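Local atomic coordinates of spindle assembly abnormal protein 6 (Caenorhabditis elegans, PDB entry 3PYI), a protein that forms the central scaffold of centrioles, its homodimers joining into the ninefold cartwheel that sets their symmetry. Residues G130-N136 against F148-T154. The protein carries 1 engineered substitution. Numbering follows the deposited sequence.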
ATOM      1  N   GLY A 130       0.741  -2.488  10.018  1.00 86.36           N
ATOM      2  CA  GLY A 130       1.184  -2.179  11.367  1.00 96.01           C
ATOM      3  C   GLY A 130       1.950  -3.318  12.015  1.00101.81           C
ATOM      4  O   GLY A 130       2.596  -3.143  13.051  1.00 96.82           O
ATOM      5  N   LYS A 131       1.874  -4.493  11.400  1.00111.87           N
ATOM      6  CA  LYS A 131       2.576  -5.670  11.892  1.00120.03           C
ATOM      7  C   LYS A 131       4.061  -5.543  11.570  1.00120.88           C
ATOM      8  O   LYS A 131       4.454  -4.667  10.801  1.00123.19           O
ATOM      9  CB  LYS A 131       2.003  -6.931  11.238  1.00125.59           C
ATOM     10  CG  LYS A 131       0.484  -7.040  11.318  1.00125.34           C
ATOM     11  CD  LYS A 131      -0.034  -8.236  10.536  1.00119.81           C
ATOM     12  CE  LYS A 131      -1.553  -8.274  10.535  1.00113.50           C
ATOM     13  NZ  LYS A 131      -2.082  -9.436   9.765  1.00109.98           N
ATOM     14  N   PRO A 132       4.893  -6.412  12.169  1.00120.02           N
ATOM     15  CA  PRO A 132       6.322  -6.476  11.856  1.00109.55           C
ATOM     16  C   PRO A 132       6.623  -6.228  10.375  1.00 88.58           C
ATOM     17  O   PRO A 132       5.838  -6.578   9.495  1.00 88.61           O
ATOM     18  CB  PRO A 132       6.689  -7.910  12.237  1.00116.40           C
ATOM     19  CG  PRO A 132       5.689  -8.297  13.309  1.00123.60           C
ATOM     20  CD  PRO A 132       4.549  -7.298  13.292  1.00125.05           C
ATOM     21  N   THR A 133       7.770  -5.614  10.123  1.00 65.51           N
ATOM     22  CA  THR A 133       8.222  -5.283   8.778  1.00 49.36           C
ATOM     23  C   THR A 133       8.748  -6.524   8.068  1.00 49.54           C
ATOM     24  O   THR A 133       9.304  -7.418   8.700  1.00 48.35           O
ATOM     25  CB  THR A 133       9.354  -4.234   8.840  1.00 48.03           C
ATOM     26  OG1 THR A 133       8.882  -3.057   9.502  1.00 50.34           O
ATOM     27  CG2 THR A 133       9.835  -3.858   7.450  1.00 43.26           C
ATOM     28  N   GLU A 134       8.567  -6.581   6.757  1.00 33.13           N
ATOM     29  CA  GLU A 134       9.060  -7.713   5.982  1.00 38.22           C
ATOM     30  C   GLU A 134       9.824  -7.169   4.800  1.00 35.80           C
ATOM     31  O   GLU A 134       9.474  -6.129   4.234  1.00 31.19           O
ATOM     32  CB  GLU A 134       7.923  -8.613   5.482  1.00 36.87           C
ATOM     33  CG  GLU A 134       7.202  -9.423   6.549  1.00 64.82           C
ATOM     34  CD  GLU A 134       5.959 -10.121   6.006  1.00 77.85           C
ATOM     35  OE1 GLU A 134       4.967  -9.423   5.701  1.00 74.77           O
ATOM     36  OE2 GLU A 134       5.973 -11.363   5.880  1.00 85.27           O
ATOM     37  N   ILE A 135      10.877  -7.879   4.434  1.00 37.28           N
ATOM     38  CA  ILE A 135      11.704  -7.496   3.308  1.00 26.74           C
ATOM     39  C   ILE A 135      11.645  -8.561   2.230  1.00 28.33           C
ATOM     40  O   ILE A 135      11.815  -9.751   2.487  1.00 27.74           O
ATOM     41  CB  ILE A 135      13.157  -7.306   3.745  1.00 34.24           C
ATOM     42  CG1 ILE A 135      13.240  -6.197   4.797  1.00 44.74           C
ATOM     43  CG2 ILE A 135      14.050  -6.985   2.546  1.00 28.88           C
ATOM     44  CD1 ILE A 135      14.585  -6.100   5.451  1.00 48.80           C
ATOM     45  N   ASN A 136      11.381  -8.108   1.021  1.00 26.54           N
ATOM     46  CA  ASN A 136      11.400  -8.993  -0.128  0.61 28.19           C
ATOM     47  C   ASN A 136      12.469  -8.548  -1.098  1.00 34.89           C
ATOM     48  O   ASN A 136      12.641  -7.364  -1.374  1.00 31.27           O
ATOM     49  CB  ASN A 136      10.048  -9.048  -0.843  0.61 28.96           C
ATOM     50  CG  ASN A 136       9.114 -10.082  -0.254  0.61 27.68           C
ATOM     51  OD1 ASN A 136       9.391 -10.675   0.787  0.61 27.55           O
ATOM     52  ND2 ASN A 136       7.986 -10.293  -0.917  0.61 32.30           N
ATOM     53  N   PHE A 148      14.488  -4.339  -4.246  1.00 25.75           N
ATOM     54  CA  PHE A 148      14.512  -4.403  -2.796  1.00 25.95           C
ATOM     55  C   PHE A 148      13.195  -3.817  -2.303  1.00 38.49           C
ATOM     56  O   PHE A 148      12.947  -2.622  -2.490  1.00 32.44           O
ATOM     57  CB  PHE A 148      15.672  -3.554  -2.269  1.00 27.09           C
ATOM     58  CG  PHE A 148      15.689  -3.417  -0.782  1.00 32.03           C
ATOM     59  CD1 PHE A 148      16.303  -4.367   0.004  1.00 27.21           C
ATOM     60  CD2 PHE A 148      15.090  -2.336  -0.164  1.00 47.50           C
ATOM     61  CE1 PHE A 148      16.322  -4.247   1.378  1.00 35.20           C
ATOM     62  CE2 PHE A 148      15.109  -2.213   1.213  1.00 49.41           C
ATOM     63  CZ  PHE A 148      15.722  -3.180   1.983  1.00 37.86           C
ATOM     64  N   GLU A 149      12.358  -4.643  -1.680  1.00 26.58           N
ATOM     65  CA  GLU A 149      11.005  -4.217  -1.296  1.00 32.14           C
ATOM     66  C   GLU A 149      10.755  -4.272   0.199  1.00 27.54           C
ATOM     67  O   GLU A 149      11.131  -5.223   0.859  1.00 34.99           O
ATOM     68  CB  GLU A 149       9.963  -5.062  -2.016  1.00 31.52           C
ATOM     69  CG  GLU A 149      10.200  -5.126  -3.512  1.00 36.29           C
ATOM     70  CD  GLU A 149       9.035  -5.709  -4.268  1.00 38.96           C
ATOM     71  OE1 GLU A 149       8.320  -6.560  -3.698  1.00 46.47           O
ATOM     72  OE2 GLU A 149       8.847  -5.325  -5.444  1.00 47.55           O
ATOM     73  N   LEU A 150      10.121  -3.233   0.729  1.00 27.93           N
ATOM     74  CA  LEU A 150       9.811  -3.182   2.147  1.00 22.89           C
ATOM     75  C   LEU A 150       8.284  -3.265   2.342  1.00 25.94           C
ATOM     76  O   LEU A 150       7.539  -2.605   1.631  1.00 24.97           O
ATOM     77  CB  LEU A 150      10.348  -1.870   2.718  1.00 25.16           C
ATOM     78  CG  LEU A 150      10.634  -1.827   4.213  1.00 48.85           C
ATOM     79  CD1 LEU A 150      11.527  -2.991   4.604  1.00 50.16           C
ATOM     80  CD2 LEU A 150      11.300  -0.507   4.559  1.00 50.06           C
ATOM     81  N   PHE A 151       7.839  -4.063   3.310  1.00 26.89           N
ATOM     82  CA  PHE A 151       6.416  -4.299   3.543  1.00 24.78           C
ATOM     83  C   PHE A 151       6.068  -4.061   4.997  1.00 35.56           C
ATOM     84  O   PHE A 151       6.861  -4.360   5.886  1.00 32.78           O
ATOM     85  CB  PHE A 151       6.038  -5.751   3.234  1.00 22.20           C
ATOM     86  CG  PHE A 151       6.040  -6.094   1.771  1.00 26.50           C
ATOM     87  CD1 PHE A 151       7.221  -6.457   1.138  1.00 27.47           C
ATOM     88  CD2 PHE A 151       4.861  -6.084   1.036  1.00 26.38           C
ATOM     89  CE1 PHE A 151       7.229  -6.781  -0.218  1.00 25.97           C
ATOM     90  CE2 PHE A 151       4.855  -6.424  -0.310  1.00 26.10           C
ATOM     91  CZ  PHE A 151       6.050  -6.769  -0.943  1.00 31.65           C
ATOM     92  N   SER A 152       4.865  -3.549   5.235  1.00 28.59           N
ATOM     93  CA  SER A 152       4.295  -3.552   6.573  1.00 31.17           C
ATOM     94  C   SER A 152       2.862  -4.089   6.495  1.00 23.75           C
ATOM     95  O   SER A 152       1.941  -3.378   6.112  1.00 26.97           O
ATOM     96  CB  SER A 152       4.350  -2.135   7.168  1.00 34.73           C
ATOM     97  OG  SER A 152       3.886  -2.127   8.502  1.00 46.91           O
ATOM     98  N   LYS A 153       2.694  -5.354   6.846  1.00 30.13           N
ATOM     99  CA  LYS A 153       1.446  -6.091   6.619  1.00 36.47           C
ATOM    100  C   LYS A 153       0.229  -5.434   7.266  1.00 31.41           C
ATOM    101  O   LYS A 153       0.332  -4.889   8.358  1.00 38.12           O
ATOM    102  CB  LYS A 153       1.618  -7.507   7.170  1.00 36.62           C
ATOM    103  CG  LYS A 153       0.702  -8.559   6.595  1.00 61.19           C
ATOM    104  CD  LYS A 153       1.055  -9.928   7.183  1.00 75.22           C
ATOM    105  CE  LYS A 153       0.309 -11.057   6.483  1.00 85.15           C
ATOM    106  NZ  LYS A 153       0.553 -11.060   5.012  1.00 79.45           N
ATOM    107  N   THR A 154      -0.920  -5.477   6.596  1.00 34.43           N
ATOM    108  CA  THR A 154      -2.166  -5.037   7.234  1.00 31.63           C
ATOM    109  C   THR A 154      -3.029  -6.273   7.450  1.00 36.47           C
ATOM    110  O   THR A 154      -2.669  -7.353   6.997  1.00 30.18           O
ATOM    111  CB  THR A 154      -2.951  -4.031   6.384  1.00 30.83           C
ATOM    112  OG1 THR A 154      -3.736  -4.742   5.422  1.00 24.66           O
ATOM    113  CG2 THR A 154      -2.004  -3.032   5.685  1.00 31.82           C
TER
HETATM  114  O   HOH W   1       6.304  -2.594   9.928  1.00 46.08           O
HETATM  115  O   HOH W   2       4.804  -7.142   7.131  1.00 38.98           O
HETATM  116  O   HOH W   3       3.466 -12.277   5.506  1.00 55.25           O
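With CG of F151 turned beside its backbone N (chi1 -72°) and CG of L150 set anti to its own (chi1 -157°), these neighbours meet strand 133-136 on opposite faces of the sheet. The F151 ring lies edge-on to E134 O, which sits in the ring plane, and F151 CB comes to 4.1 Å from E134 CB. On the other face, L150 CD1 packs 3.6 Å from I135 CG1 and more tightly still against T133 CG2, while I135 CG2 reaches F148 CE1. Replacing the ring of F151 by an alanine here is likely to open a gap beside E134 on that face of the hairpin. Paired backbone bonds fix this register: E134 N to F151 O (2.9 Å) is returned by F151 N to E134 O (2.8 Å), and N136 and E149 exchange a similar pair. Beyond E134 and F151, waters bridge the two segments. One molecule receives the N-H of K153 and donates to E134 OE1 (2.7 Å) and P132 O; another links E134 OE2 to K153 NZ. Beyond them G130 N bonds K153 O. The arrangement is an antiparallel beta hairpin of strands 133-139 and 145-152, part of the SAS-6 N-terminal domain, the globular head that links dimers into the cartwheel's inner ring.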